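Local coordinates for protein fructose 1-phosphate kinase (Staphylococcus aureus, PDB 2JG5) that probably phosphorylates fructose 1-phosphate to fructose 1,6-bisphosphate with ATP, as a pfkB-family sugar kinase that may also act on tagatose 6-phosphate, at residues T54-A59 with L117-N122; V91-K94 with E98-I101; A272-T277 with E292-Q297. All coordinates share one frame; numbering follows the deposited sequence.

Interaction 1: T54-A59 with L117-N122; sequences TALGFA and LQQIKN
Q119 and I120, near the C-terminal end of helix 110-120, close over L56 on strand 54-56. Q119 comes first along the helix. Its CG lies beside the backbone N (chi1 -67°) and the chain runs on extended, which carries the amide past the leucine side chain in the opposite direction. OE1 thus lies over the isobutyl group, 3.5 Å from L56 CD2. The two ends of the amide are used differently. NE2 is hydrogen-bonded to the carbonyl O of N79 on strand 77-82. A water that accepts from G57 N at 2.9 Å lies only 2.5 Å from Q119 OE1, too short to be trusted as an exact length, so this link is tentative. A long amide spans the gap from the helix, so that NE2 can reach a strand carbonyl while OE1 lies by the leucine methyls and the water. G57 itself has backbone angles (phi 127°, psi -157°) at which a CB would press on the carbonyl O of L56, so glycine fits the corner.

I120 follows with an apolar contact. Its CD1 reaches L56 CD1 at 3.9 Å, and it also packs on I150 and T151 of helix 143-154. L56 also rests on Y3 and N79 of the adjacent strands. A helix laid against a central parallel sheet in this way belongs to the Rossmann-like α/β core of the ribokinase fold.

Interaction 2: V91-K94 with E98-I101; sequences VKLK and ETEI
V91-K94 and E98-I101 pair backbone to backbone as the two arms of an antiparallel β hairpin, their axes 4.6 Å apart and their directions 165° from each other. V91 with I101 and L93 with T99 are the hydrogen-bonded pairs; I101 N reaches V91 O at 2.6 Å, and L93 N reaches T99 O at 2.8 Å. Between these bonds, the CA-H groups of K92, E98 and E100 point to the carbonyls of T99, L93 and V91.

The two faces differ in chemistry. V91, L93, T99 and I101 share one, where β-branched residues and a leucine suit an extended, buried chain: V91 CB meets I101 CB at 4.1 Å. I101 packs on F20 of the second subunit, T99 OG1 accepts from the backbone N of D23 of the second subunit, and E100 and I101 pair with a parallel strand there, extending the sheet across the dimer.

The other face carries the charges. The K94 and E98 side chains run side by side, pointing the same way, without their charged ends meeting. K92 bends at chi2 (-67°), which lays CD 3.6 Å from E100 CG; NZ is hydrogen-bonded to N102 OD1 and makes a weak, salt-bridged bond of 3.1 Å to E100 OE1.

Interaction 3: A272-T277 with E292-Q297; sequences AVACGT and EKIKSQ
A274 on helix 265-280 meets I294 and K295 on helix 288-295 through apolar contacts alone. I294 works with two branches. Its CG2, anti to the backbone N, lies against A274 CA at 3.7 Å, while CD1 meets T277 CG2 at 3.8 Å, nearly a turn on from A274. The CA atoms of A274 and K295 are 4.8 Å apart, and a side chain as small as alanine suits such near backbones; the 3.3 Å between A274 CB and K295 CB is doubtfully short.

Within each segment, side chains also bond back to their own backbone. T277 OG1 bonds to V273 O at 2.7 Å from above the carbonyl plane, and T277 N reaches the same oxygen from the opposite face. This settles the buried hydroxyl and turns CG2 to the isoleucine, a fitting use of threonine's two branches. S296 OG bonds back to E292 O.

Charge lies at the margin. The K295 chain extends away from the contact to a salt bridge with E292 OE1 (NZ at 3.5 Å) and a hydrogen bond that joins the helices, to Q271; E292 OE2 is paired with R288. The whole is a close alanine-centred helix-helix contact between successive helices in the C-terminal part of the pfkB kinase fold.

In the fold
Interactions 1 and 3 are buried contacts on opposite sides of the chain's centre, about 17 Å apart at their nearest atoms. Both rest on aliphatic carbons, but interaction 1 joins a helix to the central parallel sheet and has a water near both segments, whereas interaction 3 joins two helices, with its charged groups at the margin and a threonine hydroxyl satisfied within its own helix. Interaction 2 lies farther out, partly buried, and is held chiefly by backbone hydrogen bonds; both faces and the edge strand meet the second subunit, while K92 and E100 form a salt bridge. The hairpin lies between 54-59 and 117-122 in sequence, strand 98-102 leading on to helix 110-120. No element is shared among the three.

Interaction 1: T54-A59 with L117-N122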
# COMPACT_ATOMS: atom_id res chain seq x y z
N THR A 54 -22.79 6.27 10.09
CA THR A 54 -22.08 6.92 9.01
C THR A 54 -20.70 7.23 9.51
O THR A 54 -20.55 7.88 10.54
CB THR A 54 -22.79 8.23 8.62
OG1 THR A 54 -24.15 7.94 8.31
CG2 THR A 54 -22.12 8.89 7.41
N ALA A 55 -19.70 6.76 8.78
CA ALA A 55 -18.31 7.01 9.13
C ALA A 55 -17.89 8.44 8.78
O ALA A 55 -18.01 8.89 7.64
CB ALA A 55 -17.39 6.00 8.47
N LEU A 56 -17.44 9.16 9.80
CA LEU A 56 -16.86 10.49 9.63
C LEU A 56 -15.37 10.40 9.92
O LEU A 56 -14.90 9.38 10.41
CB LEU A 56 -17.52 11.49 10.58
CG LEU A 56 -19.03 11.71 10.50
CD1 LEU A 56 -19.39 12.86 11.44
CD2 LEU A 56 -19.51 11.98 9.08
N GLY A 57 -14.64 11.47 9.62
CA GLY A 57 -13.19 11.48 9.79
C GLY A 57 -12.48 11.89 8.53
O GLY A 57 -13.07 12.54 7.67
N PHE A 58 -11.21 11.50 8.38
CA PHE A 58 -10.41 12.03 7.27
C PHE A 58 -9.97 10.99 6.26
O PHE A 58 -9.39 9.97 6.63
CB PHE A 58 -9.20 12.81 7.80
CG PHE A 58 -9.58 13.86 8.81
CD1 PHE A 58 -9.44 13.62 10.17
CD2 PHE A 58 -10.11 15.08 8.39
CE1 PHE A 58 -9.82 14.57 11.09
CE2 PHE A 58 -10.49 16.04 9.31
CZ PHE A 58 -10.34 15.79 10.66
N ALA A 59 -10.25 11.25 4.98
CA ALA A 59 -9.73 10.40 3.90
C ALA A 59 -9.13 11.21 2.75
O ALA A 59 -9.56 12.32 2.45
CB ALA A 59 -10.79 9.44 3.40
N LEU A 117 -15.74 19.43 12.26
CA LEU A 117 -16.53 20.10 13.29
C LEU A 117 -17.85 20.64 12.76
O LEU A 117 -18.85 20.66 13.48
CB LEU A 117 -15.74 21.26 13.89
CG LEU A 117 -14.42 20.99 14.63
CD1 LEU A 117 -13.90 22.30 15.22
CD2 LEU A 117 -14.60 19.90 15.71
N GLN A 118 -17.85 21.11 11.51
CA GLN A 118 -19.08 21.63 10.89
C GLN A 118 -20.11 20.52 10.75
O GLN A 118 -21.31 20.78 10.84
CB GLN A 118 -18.80 22.31 9.54
CG GLN A 118 -20.05 22.88 8.82
CD GLN A 118 -20.62 24.12 9.49
OE1 GLN A 118 -19.92 24.84 10.20
NE2 GLN A 118 -21.91 24.38 9.27
N GLN A 119 -19.64 19.29 10.54
CA GLN A 119 -20.52 18.13 10.47
C GLN A 119 -21.10 17.79 11.83
O GLN A 119 -22.26 17.39 11.93
CB GLN A 119 -19.78 16.91 9.93
CG GLN A 119 -19.38 17.04 8.49
CD GLN A 119 -18.70 15.79 7.99
OE1 GLN A 119 -17.96 15.14 8.72
NE2 GLN A 119 -18.96 15.45 6.72
N ILE A 120 -20.29 17.93 12.88
CA ILE A 120 -20.75 17.65 14.24
C ILE A 120 -21.75 18.72 14.67
O ILE A 120 -22.67 18.44 15.43
CB ILE A 120 -19.58 17.57 15.25
CG1 ILE A 120 -18.44 16.69 14.72
CG2 ILE A 120 -20.08 17.13 16.64
CD1 ILE A 120 -18.79 15.21 14.44
N LYS A 121 -21.56 19.94 14.16
CA LYS A 121 -22.51 21.04 14.36
C LYS A 121 -23.92 20.76 13.82
O LYS A 121 -24.89 21.38 14.27
CB LYS A 121 -21.97 22.35 13.79
CG LYS A 121 -20.98 23.06 14.72
CD LYS A 121 -20.18 24.16 14.03
CE LYS A 121 -19.06 24.65 14.95
NZ LYS A 121 -18.09 25.56 14.27
N ASN A 122 -24.03 19.83 12.87
CA ASN A 122 -25.33 19.55 12.25
C ASN A 122 -26.07 18.37 12.87
O ASN A 122 -27.11 17.96 12.35
CB ASN A 122 -25.18 19.38 10.74
CG ASN A 122 -24.82 20.68 10.04
OD1 ASN A 122 -25.47 21.71 10.24
ND2 ASN A 122 -23.78 20.64 9.21
O HOH W 1 -16.22 13.43 8.12

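Interaction 2: V91-K94 with E98-I101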
# COMPACT_ATOMS: atom_id res chain seq x y z
N VAL A 91 0.86 -1.84 8.17
CA VAL A 91 1.28 -3.19 7.77
C VAL A 91 1.20 -4.18 8.94
O VAL A 91 1.66 -3.89 10.03
CB VAL A 91 2.69 -3.19 7.13
CG1 VAL A 91 3.11 -4.61 6.74
CG2 VAL A 91 2.72 -2.29 5.91
N LYS A 92 0.58 -5.34 8.69
CA LYS A 92 0.48 -6.41 9.68
C LYS A 92 1.18 -7.64 9.11
O LYS A 92 0.68 -8.24 8.16
CB LYS A 92 -0.99 -6.74 9.98
CG LYS A 92 -1.95 -5.52 10.05
CD LYS A 92 -1.64 -4.62 11.24
CE LYS A 92 -2.25 -3.21 11.07
NZ LYS A 92 -2.12 -2.37 12.31
N LEU A 93 2.32 -8.01 9.69
CA LEU A 93 3.09 -9.17 9.23
C LEU A 93 2.74 -10.43 10.00
O LEU A 93 3.08 -10.57 11.19
CB LEU A 93 4.60 -8.92 9.29
CG LEU A 93 5.18 -7.74 8.51
CD1 LEU A 93 6.68 -7.67 8.75
CD2 LEU A 93 4.87 -7.83 7.02
N LYS A 94 2.07 -11.35 9.32
CA LYS A 94 1.66 -12.58 9.96
C LYS A 94 2.58 -13.73 9.56
O LYS A 94 2.43 -14.32 8.48
CB LYS A 94 0.19 -12.88 9.66
CG LYS A 94 -0.78 -11.77 10.10
CD LYS A 94 -2.24 -12.15 9.89
CE LYS A 94 -2.70 -13.22 10.87
NZ LYS A 94 -3.91 -13.96 10.37
N GLU A 98 3.26 -11.99 15.24
CA GLU A 98 2.39 -10.94 14.70
C GLU A 98 3.03 -9.56 14.91
O GLU A 98 3.20 -9.09 16.04
CB GLU A 98 0.99 -11.01 15.32
CG GLU A 98 0.39 -12.41 15.36
CD GLU A 98 -1.11 -12.41 15.59
OE1 GLU A 98 -1.54 -12.85 16.68
OE2 GLU A 98 -1.86 -11.97 14.69
N THR A 99 3.38 -8.93 13.80
CA THR A 99 4.18 -7.72 13.82
C THR A 99 3.44 -6.60 13.11
O THR A 99 3.24 -6.67 11.91
CB THR A 99 5.55 -7.98 13.12
OG1 THR A 99 6.23 -9.05 13.79
CG2 THR A 99 6.42 -6.75 13.14
N GLU A 100 3.02 -5.58 13.86
CA GLU A 100 2.35 -4.43 13.27
C GLU A 100 3.33 -3.31 12.97
O GLU A 100 4.26 -3.05 13.73
CB GLU A 100 1.25 -3.91 14.21
CG GLU A 100 0.06 -4.83 14.40
CD GLU A 100 -1.12 -4.16 15.12
OE1 GLU A 100 -1.14 -2.91 15.23
OE2 GLU A 100 -2.05 -4.88 15.56
N ILE A 101 3.14 -2.66 11.82
CA ILE A 101 3.87 -1.45 11.46
C ILE A 101 2.85 -0.37 11.12
O ILE A 101 2.26 -0.38 10.04
CB ILE A 101 4.85 -1.66 10.27
CG1 ILE A 101 5.75 -2.87 10.51
CG2 ILE A 101 5.70 -0.38 10.04
CD1 ILE A 101 6.36 -3.44 9.25
O HOH W 2 6.16 -11.95 12.08

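Interaction 3: A272-T277 with E292-Q297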
# COMPACT_ATOMS: atom_id res chain seq x y z
N ALA A 272 -22.57 -5.74 24.61
CA ALA A 272 -21.27 -5.08 24.53
C ALA A 272 -20.12 -6.05 24.83
O ALA A 272 -19.17 -6.14 24.04
CB ALA A 272 -21.24 -3.89 25.46
N VAL A 273 -20.23 -6.77 25.94
CA VAL A 273 -19.21 -7.74 26.36
C VAL A 273 -19.14 -8.97 25.43
O VAL A 273 -18.05 -9.46 25.12
CB VAL A 273 -19.35 -8.13 27.87
CG1 VAL A 273 -18.40 -9.23 28.24
CG2 VAL A 273 -19.09 -6.91 28.76
N ALA A 274 -20.30 -9.44 24.99
CA ALA A 274 -20.36 -10.52 24.00
C ALA A 274 -19.60 -10.15 22.73
O ALA A 274 -18.82 -10.95 22.23
CB ALA A 274 -21.81 -10.87 23.64
N CYS A 275 -19.83 -8.93 22.24
CA CYS A 275 -19.13 -8.43 21.05
C CYS A 275 -17.61 -8.43 21.16
O CYS A 275 -16.91 -8.94 20.27
CB CYS A 275 -19.62 -7.03 20.70
SG CYS A 275 -21.31 -7.02 20.16
N GLY A 276 -17.10 -7.86 22.25
CA GLY A 276 -15.67 -7.79 22.51
C GLY A 276 -15.04 -9.15 22.72
O GLY A 276 -13.89 -9.38 22.35
N THR A 277 -15.81 -10.06 23.32
CA THR A 277 -15.36 -11.42 23.52
C THR A 277 -15.32 -12.16 22.19
O THR A 277 -14.29 -12.73 21.84
CB THR A 277 -16.27 -12.17 24.51
OG1 THR A 277 -16.34 -11.42 25.72
CG2 THR A 277 -15.71 -13.57 24.81
N GLU A 292 -24.16 -13.62 19.18
CA GLU A 292 -25.39 -14.14 19.79
C GLU A 292 -25.13 -15.38 20.63
O GLU A 292 -25.66 -15.51 21.73
CB GLU A 292 -26.44 -14.48 18.73
CG GLU A 292 -26.89 -13.29 17.89
CD GLU A 292 -27.41 -12.13 18.73
OE1 GLU A 292 -27.99 -12.38 19.79
OE2 GLU A 292 -27.24 -10.97 18.30
N LYS A 293 -24.31 -16.28 20.09
CA LYS A 293 -23.86 -17.47 20.80
C LYS A 293 -23.24 -17.06 22.13
O LYS A 293 -23.56 -17.64 23.16
CB LYS A 293 -22.83 -18.22 19.96
CG LYS A 293 -22.38 -19.56 20.51
CD LYS A 293 -21.89 -20.47 19.37
CE LYS A 293 -23.06 -20.98 18.50
NZ LYS A 293 -22.62 -21.79 17.34
N ILE A 294 -22.39 -16.03 22.09
CA ILE A 294 -21.62 -15.63 23.26
C ILE A 294 -22.42 -14.89 24.34
O ILE A 294 -22.17 -15.10 25.52
CB ILE A 294 -20.32 -14.87 22.86
CG1 ILE A 294 -19.32 -15.87 22.26
CG2 ILE A 294 -19.72 -14.13 24.06
CD1 ILE A 294 -17.89 -15.41 22.24
N LYS A 295 -23.39 -14.06 23.95
CA LYS A 295 -24.18 -13.33 24.96
C LYS A 295 -25.15 -14.19 25.77
O LYS A 295 -25.54 -13.81 26.87
CB LYS A 295 -24.83 -12.06 24.39
CG LYS A 295 -26.05 -12.23 23.54
CD LYS A 295 -26.32 -10.91 22.86
CE LYS A 295 -27.76 -10.76 22.44
NZ LYS A 295 -27.94 -9.49 21.71
N SER A 296 -25.51 -15.36 25.25
CA SER A 296 -26.20 -16.37 26.04
C SER A 296 -25.30 -16.83 27.18
O SER A 296 -25.77 -17.33 28.21
CB SER A 296 -26.56 -17.58 25.17
OG SER A 296 -27.14 -17.17 23.95
N GLN A 297 -23.99 -16.64 27.00
CA GLN A 297 -22.97 -17.16 27.91
C GLN A 297 -22.45 -16.10 28.87
O GLN A 297 -21.81 -16.42 29.87
CB GLN A 297 -21.81 -17.75 27.10
CG GLN A 297 -22.20 -18.94 26.24
CD GLN A 297 -21.03 -19.49 25.45
OE1 GLN A 297 -20.47 -18.80 24.60
NE2 GLN A 297 -20.65 -20.73 25.74